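Local coordinates for structural polyprotein, VP1 (Israeli acute paralysis virus, PDB 5CDD), which probably serves as one of the structural proteins of the virus capsid, packing with copies of itself and with other chains of the polyprotein, at residues L42-R47 / G184-T189; F87-R92 / V145-Q150; F97-L102 / S175-V180. All coordinates share one frame; numbering follows the deposited sequence.

Contact 1 (L42-R47 / G184-T189); sequences LLRTFR and GNDDFT
From the loop 42-47, Arg44 reaches to the turn 185-188 and grips one backbone oxygen, that of Phe188, with both terminal nitrogens of its guanidinium. NH2 lies 2.9 Å from Phe188 O and NH1 lies 3.1 Å from the same Phe188 O; the oxygen sits at the edge of the group, close to its plane, and the two nitrogens come to it from opposite faces of the carbonyl plane. A bend in the chain at chi2 (-68°) swings the guanidinium over the turn, where Asn185 O stands above the centre of one face, 3.2 Å from Arg44 CZ, as a close polar neighbour at an angle too poor for a bond. The tight part continues in the backbone, with Gly184 N donating to Leu43 O over 2.8 Å. Beside it Leu43 crosses Phe188 at about a right angle, Leu43 CD1 meeting Phe188 CD2 at 3.9 Å, and Met78 of helix 77-82 touches both side chains. Toward the partly exposed Asp186 the contact is looser. Its carboxylate forms a long salt bridge to Arg44, OD1 to NE at 3.5 Å, with the two planes 68° apart, and the position of that oxygen is less certain. A water 2.9 Å from Arg44 O, also near Gly184 O, may bridge the two backbones. Residues Asn185 to Phe188 form a type I beta turn, a tight connection between strands 176-184 and 189-191, both of which pair with strand 87-98 in the antiparallel sheet of this capsid-protein domain.

Contact 2 (F87-R92 / V145-Q150); sequences FYRGGR and VPFYSQ
Phe147 lays its ring over the backbone of Gly90 and has more surface buried here than any other residue of the two segments. With CG anti to the backbone N (chi1 -174°), the side chain extends toward strand 87-98, and Gly90 N comes to one face of the ring, displaced toward the rim, 3.6 Å from Phe147 CG. Gly90 O approaches the same ring at CD1, 3.4 Å away. The opposite face is covered by the CB of Ser149 from its own segment. Around the ring, Tyr88 CE1 and Phe147 CE1 meet obliquely at 4.2 Å, while the aliphatic part of Arg89 crosses it, CG to Phe147 CE2 at 4.2 Å; the Arg89 guanidinium itself turns to Gly41 O of a neighbouring polyprotein chain, and the Tyr88 hydroxyl bonds to Asp165. Val145 and Arg92, next in buried surface, form an antiparallel hydrogen-bonded pair. Val145 N donates almost straight to Arg92 O (2.7 Å, 177°), and Arg92 N returns a bond of 3.0 Å to Val145 O. Between the ring and this pair passes Gly91, its CA packed on Val145 O. The Arg92 guanidinium, for its part, folds back so that NH2 lies over the centre of the Tyr88 ring. Two polar backbone bonds thus close the end of the strand pairing, and beyond it cohesion is mainly van der Waals, an aromatic side chain resting on the peptide atoms of Gly90 and Gly91.

Contact 3 (F97-L102 / S175-V180); sequences FNTTPL and STTQIV
An antiparallel strand pair, 87-98 beside 176-184, frays here into a threonine-rich turn. Phe97 and Ile179 are the hydrogen-bonded pair: Phe97 N gives to Ile179 O over 2.9 Å at an N-H...O angle of 167°, and Ile179 N returns a bond to Phe97 O. Their side chains share one face of the sheet, Phe97 CB to Ile179 CB at 4.0 Å, while Ile179 O sits at the edge of the Phe97 ring. Asn98 and Gln178, the next, non-hydrogen-bonded pair, point to the other face. Past them the pairing leaves the regular ladder. Thr177 O still receives Thr99 N at 2.9 Å, and takes a second bond from the Thr99 hydroxyl. That hydroxyl lies between the backbone N and the carbonyl carbon (chi1 65°), which brings it down onto the oxygen and sends CG2 toward Ile179 CG1, 3.7 Å away. In this capsid-protein sheet, strand 47-55 flanks 176-184 on its far edge, so the latter is an inner strand, and the loop that follows strand 87-98 meets another copy of the protein, whose Thr107 bonds to Thr100 O. The turn itself is an Asx turn: Asn98 OD1 accepts from Thr100 N at 3.1 Å, the donor standing well above the amide plane. It brings Thr100 against residues 175-177, where Thr100 OG1 accepts from Thr177 N at 2.7 Å and the methyl CG2 packs by Ser175 O.

All three contacts lie within one capsid-protein domain and border the same antiparallel sheet. Contacts 1 and 2 have centres about 12 Å apart and touch directly: strand 87-98 and the 184-189 segment meet through Thr189 with Arg89 and Asn185 with Gly91, both probable backbone hydrogen bonds. Contact 3 lies about 23 Å (centre to centre) from contact 1 and about 27 Å from contact 2, at the other end of strands 87-98 and 176-184. Along the chain, contacts 2 and 3 are each nested within the loop closed by contact 1, and their segments alternate. Strand 87-98 therefore joins two ends of the sheet, each facing neighbouring chains of the capsid assembly.

Contact 1 (L42-R47 / G184-T189)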
loop_
_atom_site.group_PDB
_atom_site.type_symbol
_atom_site.label_atom_id
_atom_site.label_comp_id
_atom_site.label_asym_id
_atom_site.label_seq_id
_atom_site.Cartn_x
_atom_site.Cartn_y
_atom_site.Cartn_z
ATOM N N LEU A 42 25.588 -24.985 4.488
ATOM C CA LEU A 42 25.358 -26.247 5.177
ATOM C C LEU A 42 25.567 -26.072 6.666
ATOM O O LEU A 42 25.407 -27.011 7.437
ATOM C CB LEU A 42 26.287 -27.332 4.630
ATOM C CG LEU A 42 26.131 -27.603 3.128
ATOM C CD1 LEU A 42 27.118 -28.671 2.701
ATOM C CD2 LEU A 42 24.706 -28.045 2.815
ATOM N N LEU A 43 25.932 -24.856 7.061
ATOM C CA LEU A 43 26.130 -24.534 8.467
ATOM C C LEU A 43 24.870 -23.823 8.955
ATOM O O LEU A 43 24.816 -23.313 10.077
ATOM C CB LEU A 43 27.351 -23.628 8.653
ATOM C CG LEU A 43 28.721 -24.219 8.312
ATOM C CD1 LEU A 43 29.798 -23.184 8.573
ATOM C CD2 LEU A 43 28.967 -25.462 9.147
ATOM N N ARG A 44 23.864 -23.788 8.084
ATOM C CA ARG A 44 22.578 -23.170 8.387
ATOM C C ARG A 44 21.541 -24.286 8.434
ATOM O O ARG A 44 20.567 -24.223 9.185
ATOM C CB ARG A 44 22.206 -22.152 7.305
ATOM C CG ARG A 44 23.183 -20.995 7.190
ATOM C CD ARG A 44 23.143 -20.104 8.423
ATOM N NE ARG A 44 24.175 -19.071 8.379
ATOM C CZ ARG A 44 25.461 -19.283 8.642
ATOM N NH1 ARG A 44 25.882 -20.494 8.978
ATOM N NH2 ARG A 44 26.330 -18.284 8.562
ATOM N N THR A 45 21.768 -25.312 7.621
ATOM C CA THR A 45 20.885 -26.471 7.571
ATOM C C THR A 45 21.125 -27.304 8.826
ATOM O O THR A 45 22.269 -27.494 9.237
ATOM C CB THR A 45 21.196 -27.364 6.357
ATOM O OG1 THR A 45 22.568 -27.772 6.408
ATOM C CG2 THR A 45 20.947 -26.620 5.063
ATOM N N PHE A 46 20.052 -27.796 9.435
ATOM C CA PHE A 46 20.184 -28.612 10.636
ATOM C C PHE A 46 20.371 -30.077 10.292
ATOM O O PHE A 46 19.788 -30.580 9.331
ATOM C CB PHE A 46 18.957 -28.459 11.537
ATOM C CG PHE A 46 18.931 -27.177 12.318
ATOM C CD1 PHE A 46 18.660 -25.967 11.691
ATOM C CD2 PHE A 46 19.192 -27.180 13.685
ATOM C CE1 PHE A 46 18.649 -24.776 12.414
ATOM C CE2 PHE A 46 19.184 -25.997 14.414
ATOM C CZ PHE A 46 18.911 -24.793 13.778
ATOM N N ARG A 47 21.189 -30.758 11.085
ATOM C CA ARG A 47 21.461 -32.176 10.887
ATOM C C ARG A 47 21.595 -32.827 12.256
ATOM O O ARG A 47 22.124 -32.217 13.187
ATOM C CB ARG A 47 22.748 -32.358 10.083
ATOM C CG ARG A 47 22.606 -32.014 8.606
ATOM C CD ARG A 47 21.775 -33.060 7.887
ATOM N NE ARG A 47 21.685 -32.817 6.449
ATOM C CZ ARG A 47 20.876 -31.925 5.884
ATOM N NH1 ARG A 47 20.074 -31.182 6.634
ATOM N NH2 ARG A 47 20.864 -31.784 4.563
ATOM N N GLY A 184 24.801 -23.760 12.876
ATOM C CA GLY A 184 25.330 -22.510 13.383
ATOM C C GLY A 184 24.266 -21.439 13.251
ATOM O O GLY A 184 23.299 -21.629 12.516
ATOM N N ASN A 185 24.414 -20.327 13.963
ATOM C CA ASN A 185 23.429 -19.261 13.845
ATOM C C ASN A 185 23.711 -18.563 12.517
ATOM O O ASN A 185 24.549 -19.025 11.745
ATOM C CB ASN A 185 23.517 -18.296 15.038
ATOM C CG ASN A 185 24.746 -17.419 15.000
ATOM O OD1 ASN A 185 25.749 -17.754 14.373
ATOM N ND2 ASN A 185 24.680 -16.291 15.695
ATOM N N ASP A 186 23.025 -17.463 12.237
ATOM C CA ASP A 186 23.216 -16.783 10.962
ATOM C C ASP A 186 24.572 -16.081 10.811
ATOM O O ASP A 186 24.828 -15.431 9.798
ATOM C CB ASP A 186 22.062 -15.797 10.734
ATOM C CG ASP A 186 21.683 -15.667 9.266
ATOM O OD1 ASP A 186 21.571 -16.709 8.580
ATOM O OD2 ASP A 186 21.481 -14.524 8.799
ATOM N N ASP A 187 25.445 -16.226 11.807
ATOM C CA ASP A 187 26.773 -15.607 11.764
ATOM C C ASP A 187 27.909 -16.628 11.818
ATOM O O ASP A 187 29.067 -16.289 11.572
ATOM C CB ASP A 187 26.954 -14.623 12.929
ATOM C CG ASP A 187 26.073 -13.392 12.808
ATOM O OD1 ASP A 187 26.103 -12.738 11.742
ATOM O OD2 ASP A 187 25.361 -13.073 13.785
ATOM N N PHE A 188 27.577 -17.876 12.138
ATOM C CA PHE A 188 28.575 -18.934 12.253
ATOM C C PHE A 188 29.289 -19.271 10.951
ATOM O O PHE A 188 28.658 -19.426 9.905
ATOM C CB PHE A 188 27.936 -20.210 12.804
ATOM C CG PHE A 188 28.935 -21.270 13.164
ATOM C CD1 PHE A 188 29.632 -21.207 14.366
ATOM C CD2 PHE A 188 29.226 -22.298 12.276
ATOM C CE1 PHE A 188 30.608 -22.152 14.676
ATOM C CE2 PHE A 188 30.199 -23.246 12.574
ATOM C CZ PHE A 188 30.893 -23.172 13.778
ATOM N N THR A 189 30.610 -19.401 11.035
ATOM C CA THR A 189 31.430 -19.732 9.878
ATOM C C THR A 189 32.805 -20.236 10.312
ATOM O O THR A 189 33.240 -20.000 11.444
ATOM C CB THR A 189 31.631 -18.500 8.958
ATOM O OG1 THR A 189 32.343 -18.888 7.776
ATOM C CG2 THR A 189 32.431 -17.425 9.675
HETATM O O HOH W 1 20.816 -22.075 11.157
#

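Contact 2 (F87-R92 / V145-Q150)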
loop_
_atom_site.group_PDB
_atom_site.type_symbol
_atom_site.label_atom_id
_atom_site.label_comp_id
_atom_site.label_asym_id
_atom_site.label_seq_id
_atom_site.Cartn_x
_atom_site.Cartn_y
_atom_site.Cartn_z
ATOM N N PHE A 87 39.902 -22.307 12.375
ATOM C CA PHE A 87 39.175 -21.420 13.280
ATOM C C PHE A 87 37.683 -21.384 12.991
ATOM O O PHE A 87 37.245 -21.712 11.887
ATOM C CB PHE A 87 39.718 -19.993 13.158
ATOM C CG PHE A 87 41.166 -19.855 13.520
ATOM C CD1 PHE A 87 41.563 -19.788 14.852
ATOM C CD2 PHE A 87 42.138 -19.790 12.526
ATOM C CE1 PHE A 87 42.906 -19.654 15.192
ATOM C CE2 PHE A 87 43.485 -19.656 12.855
ATOM C CZ PHE A 87 43.870 -19.589 14.191
ATOM N N TYR A 88 36.907 -20.982 13.993
ATOM C CA TYR A 88 35.461 -20.854 13.845
ATOM C C TYR A 88 35.062 -19.500 14.420
ATOM O O TYR A 88 35.855 -18.849 15.101
ATOM C CB TYR A 88 34.721 -21.997 14.555
ATOM C CG TYR A 88 34.650 -21.912 16.064
ATOM C CD1 TYR A 88 33.791 -21.013 16.696
ATOM C CD2 TYR A 88 35.413 -22.761 16.860
ATOM C CE1 TYR A 88 33.692 -20.967 18.085
ATOM C CE2 TYR A 88 35.323 -22.723 18.248
ATOM C CZ TYR A 88 34.461 -21.826 18.854
ATOM O OH TYR A 88 34.369 -21.796 20.228
ATOM N N ARG A 89 33.835 -19.076 14.149
ATOM C CA ARG A 89 33.377 -17.782 14.624
ATOM C C ARG A 89 31.872 -17.648 14.448
ATOM O O ARG A 89 31.331 -17.999 13.403
ATOM C CB ARG A 89 34.110 -16.695 13.840
ATOM C CG ARG A 89 33.671 -15.286 14.117
ATOM C CD ARG A 89 32.754 -14.765 13.030
ATOM N NE ARG A 89 32.676 -13.310 13.093
ATOM C CZ ARG A 89 31.933 -12.564 12.286
ATOM N NH1 ARG A 89 31.192 -13.136 11.347
ATOM N NH2 ARG A 89 31.944 -11.244 12.413
ATOM N N GLY A 90 31.197 -17.148 15.477
ATOM C CA GLY A 90 29.756 -16.990 15.403
ATOM C C GLY A 90 29.018 -17.889 16.378
ATOM O O GLY A 90 29.617 -18.765 17.003
ATOM N N GLY A 91 27.711 -17.674 16.497
ATOM C CA GLY A 91 26.896 -18.460 17.408
ATOM C C GLY A 91 26.525 -19.845 16.914
ATOM O O GLY A 91 26.965 -20.276 15.846
ATOM N N ARG A 92 25.703 -20.539 17.697
ATOM C CA ARG A 92 25.269 -21.895 17.373
ATOM C C ARG A 92 23.796 -22.118 17.720
ATOM O O ARG A 92 23.253 -21.471 18.612
ATOM C CB ARG A 92 26.132 -22.901 18.136
ATOM C CG ARG A 92 27.614 -22.821 17.802
ATOM C CD ARG A 92 28.465 -23.234 18.987
ATOM N NE ARG A 92 29.895 -23.170 18.695
ATOM C CZ ARG A 92 30.548 -24.052 17.943
ATOM N NH1 ARG A 92 29.900 -25.077 17.404
ATOM N NH2 ARG A 92 31.851 -23.915 17.736
ATOM N N VAL A 145 22.673 -19.891 20.756
ATOM C CA VAL A 145 23.735 -19.377 21.610
ATOM C C VAL A 145 24.498 -18.286 20.865
ATOM O O VAL A 145 25.176 -18.557 19.876
ATOM C CB VAL A 145 24.721 -20.495 22.000
ATOM C CG1 VAL A 145 25.837 -19.931 22.858
ATOM C CG2 VAL A 145 23.985 -21.595 22.740
ATOM N N PRO A 146 24.386 -17.030 21.325
ATOM C CA PRO A 146 25.081 -15.915 20.677
ATOM C C PRO A 146 26.588 -16.106 20.769
ATOM O O PRO A 146 27.066 -16.951 21.527
ATOM C CB PRO A 146 24.619 -14.702 21.481
ATOM C CG PRO A 146 23.286 -15.119 22.003
ATOM C CD PRO A 146 23.538 -16.541 22.423
ATOM N N PHE A 147 27.341 -15.327 20.001
ATOM C CA PHE A 147 28.788 -15.432 20.054
ATOM C C PHE A 147 29.344 -14.367 20.988
ATOM O O PHE A 147 29.735 -13.285 20.550
ATOM C CB PHE A 147 29.409 -15.269 18.665
ATOM C CG PHE A 147 30.902 -15.501 18.637
ATOM C CD1 PHE A 147 31.436 -16.735 19.006
ATOM C CD2 PHE A 147 31.772 -14.492 18.234
ATOM C CE1 PHE A 147 32.816 -16.961 18.972
ATOM C CE2 PHE A 147 33.152 -14.709 18.198
ATOM C CZ PHE A 147 33.674 -15.947 18.567
ATOM N N TYR A 148 29.343 -14.671 22.282
ATOM C CA TYR A 148 29.888 -13.767 23.285
ATOM C C TYR A 148 31.307 -14.281 23.486
ATOM O O TYR A 148 31.513 -15.289 24.161
ATOM C CB TYR A 148 29.106 -13.879 24.594
ATOM C CG TYR A 148 27.680 -13.374 24.535
ATOM C CD1 TYR A 148 27.396 -12.068 24.131
ATOM C CD2 TYR A 148 26.616 -14.179 24.950
ATOM C CE1 TYR A 148 26.090 -11.575 24.148
ATOM C CE2 TYR A 148 25.309 -13.697 24.971
ATOM C CZ TYR A 148 25.054 -12.393 24.573
ATOM O OH TYR A 148 23.769 -11.902 24.624
ATOM N N SER A 149 32.284 -13.598 22.896
ATOM C CA SER A 149 33.667 -14.045 22.985
ATOM C C SER A 149 34.688 -12.965 23.325
ATOM O O SER A 149 34.478 -11.782 23.053
ATOM C CB SER A 149 34.058 -14.710 21.662
ATOM O OG SER A 149 35.426 -15.077 21.640
ATOM N N GLN A 150 35.797 -13.391 23.922
ATOM C CA GLN A 150 36.884 -12.489 24.280
ATOM C C GLN A 150 37.804 -12.322 23.070
ATOM O O GLN A 150 38.659 -11.436 23.047
ATOM C CB GLN A 150 37.695 -13.062 25.445
ATOM C CG GLN A 150 36.966 -13.116 26.773
ATOM C CD GLN A 150 37.845 -13.660 27.886
ATOM O OE1 GLN A 150 38.170 -14.847 27.912
ATOM N NE2 GLN A 150 38.246 -12.789 28.804
#

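Contact 3 (F97-L102 / S175-V180)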
loop_
_atom_site.group_PDB
_atom_site.type_symbol
_atom_site.label_atom_id
_atom_site.label_comp_id
_atom_site.label_asym_id
_atom_site.label_seq_id
_atom_site.Cartn_x
_atom_site.Cartn_y
_atom_site.Cartn_z
ATOM N N PHE A 97 14.551 -32.799 19.921
ATOM C CA PHE A 97 13.264 -33.432 19.673
ATOM C C PHE A 97 13.031 -34.490 20.743
ATOM O O PHE A 97 13.650 -35.553 20.728
ATOM C CB PHE A 97 13.236 -34.081 18.289
ATOM C CG PHE A 97 13.526 -33.130 17.164
ATOM C CD1 PHE A 97 14.828 -32.715 16.902
ATOM C CD2 PHE A 97 12.496 -32.646 16.364
ATOM C CE1 PHE A 97 15.101 -31.832 15.856
ATOM C CE2 PHE A 97 12.758 -31.763 15.317
ATOM C CZ PHE A 97 14.064 -31.356 15.063
ATOM N N ASN A 98 12.139 -34.183 21.675
ATOM C CA ASN A 98 11.817 -35.087 22.769
ATOM C C ASN A 98 11.302 -36.442 22.292
ATOM O O ASN A 98 10.486 -36.519 21.376
ATOM C CB ASN A 98 10.772 -34.438 23.676
ATOM C CG ASN A 98 10.274 -35.373 24.752
ATOM O OD1 ASN A 98 11.035 -35.799 25.622
ATOM N ND2 ASN A 98 8.987 -35.705 24.697
ATOM N N THR A 99 11.792 -37.507 22.920
ATOM C CA THR A 99 11.367 -38.864 22.587
ATOM C C THR A 99 11.084 -39.601 23.892
ATOM O O THR A 99 10.931 -40.822 23.914
ATOM C CB THR A 99 12.453 -39.637 21.801
ATOM O OG1 THR A 99 13.607 -39.833 22.628
ATOM C CG2 THR A 99 12.851 -38.865 20.553
ATOM N N THR A 100 11.013 -38.835 24.976
ATOM C CA THR A 100 10.758 -39.373 26.305
ATOM C C THR A 100 9.268 -39.578 26.542
ATOM O O THR A 100 8.478 -38.652 26.373
ATOM C CB THR A 100 11.261 -38.412 27.401
ATOM O OG1 THR A 100 12.584 -37.967 27.085
ATOM C CG2 THR A 100 11.276 -39.111 28.749
ATOM N N PRO A 101 8.865 -40.797 26.933
ATOM C CA PRO A 101 7.444 -41.051 27.187
ATOM C C PRO A 101 6.998 -40.063 28.263
ATOM O O PRO A 101 7.742 -39.802 29.205
ATOM C CB PRO A 101 7.439 -42.492 27.681
ATOM C CG PRO A 101 8.592 -43.099 26.938
ATOM C CD PRO A 101 9.653 -42.035 27.062
ATOM N N LEU A 102 5.798 -39.512 28.131
ATOM C CA LEU A 102 5.326 -38.537 29.105
ATOM C C LEU A 102 4.309 -39.073 30.102
ATOM O O LEU A 102 3.238 -39.546 29.724
ATOM C CB LEU A 102 4.739 -37.323 28.384
ATOM C CG LEU A 102 5.723 -36.548 27.503
ATOM C CD1 LEU A 102 5.020 -35.363 26.871
ATOM C CD2 LEU A 102 6.910 -36.083 28.339
ATOM N N SER A 175 13.839 -37.331 33.698
ATOM C CA SER A 175 14.846 -38.018 32.915
ATOM C C SER A 175 14.387 -37.959 31.469
ATOM O O SER A 175 13.266 -38.360 31.148
ATOM C CB SER A 175 14.953 -39.460 33.371
ATOM O OG SER A 175 16.206 -40.002 32.999
ATOM N N THR A 176 15.250 -37.444 30.602
ATOM C CA THR A 176 14.913 -37.305 29.197
ATOM C C THR A 176 15.750 -38.115 28.221
ATOM O O THR A 176 16.780 -38.690 28.564
ATOM C CB THR A 176 14.985 -35.830 28.758
ATOM O OG1 THR A 176 16.278 -35.293 29.067
ATOM C CG2 THR A 176 13.923 -35.022 29.468
ATOM N N THR A 177 15.266 -38.143 26.988
ATOM C CA THR A 177 15.908 -38.829 25.885
ATOM C C THR A 177 15.423 -38.105 24.630
ATOM O O THR A 177 14.232 -38.109 24.326
ATOM C CB THR A 177 15.504 -40.316 25.836
ATOM O OG1 THR A 177 16.061 -40.913 24.662
ATOM C CG2 THR A 177 13.989 -40.475 25.828
ATOM N N GLN A 178 16.338 -37.458 23.913
ATOM C CA GLN A 178 15.939 -36.718 22.723
ATOM C C GLN A 178 16.880 -36.842 21.538
ATOM O O GLN A 178 18.034 -37.251 21.673
ATOM C CB GLN A 178 15.781 -35.230 23.052
ATOM C CG GLN A 178 15.356 -34.937 24.480
ATOM C CD GLN A 178 16.538 -34.753 25.415
ATOM O OE1 GLN A 178 17.499 -35.522 25.389
ATOM N NE2 GLN A 178 16.463 -33.735 26.257
ATOM N N ILE A 179 16.356 -36.486 20.370
ATOM C CA ILE A 179 17.131 -36.494 19.140
ATOM C C ILE A 179 17.710 -35.088 19.068
ATOM O O ILE A 179 16.970 -34.105 19.095
ATOM C CB ILE A 179 16.240 -36.731 17.907
ATOM C CG1 ILE A 179 15.504 -38.068 18.039
ATOM C CG2 ILE A 179 17.091 -36.720 16.652
ATOM C CD1 ILE A 179 14.486 -38.325 16.949
ATOM N N VAL A 180 19.030 -34.991 18.996
ATOM C CA VAL A 180 19.671 -33.688 18.947
ATOM C C VAL A 180 20.178 -33.332 17.554
ATOM O O VAL A 180 20.904 -34.104 16.923
ATOM C CB VAL A 180 20.848 -33.618 19.944
ATOM C CG1 VAL A 180 21.414 -32.211 19.983
ATOM C CG2 VAL A 180 20.383 -34.047 21.326
#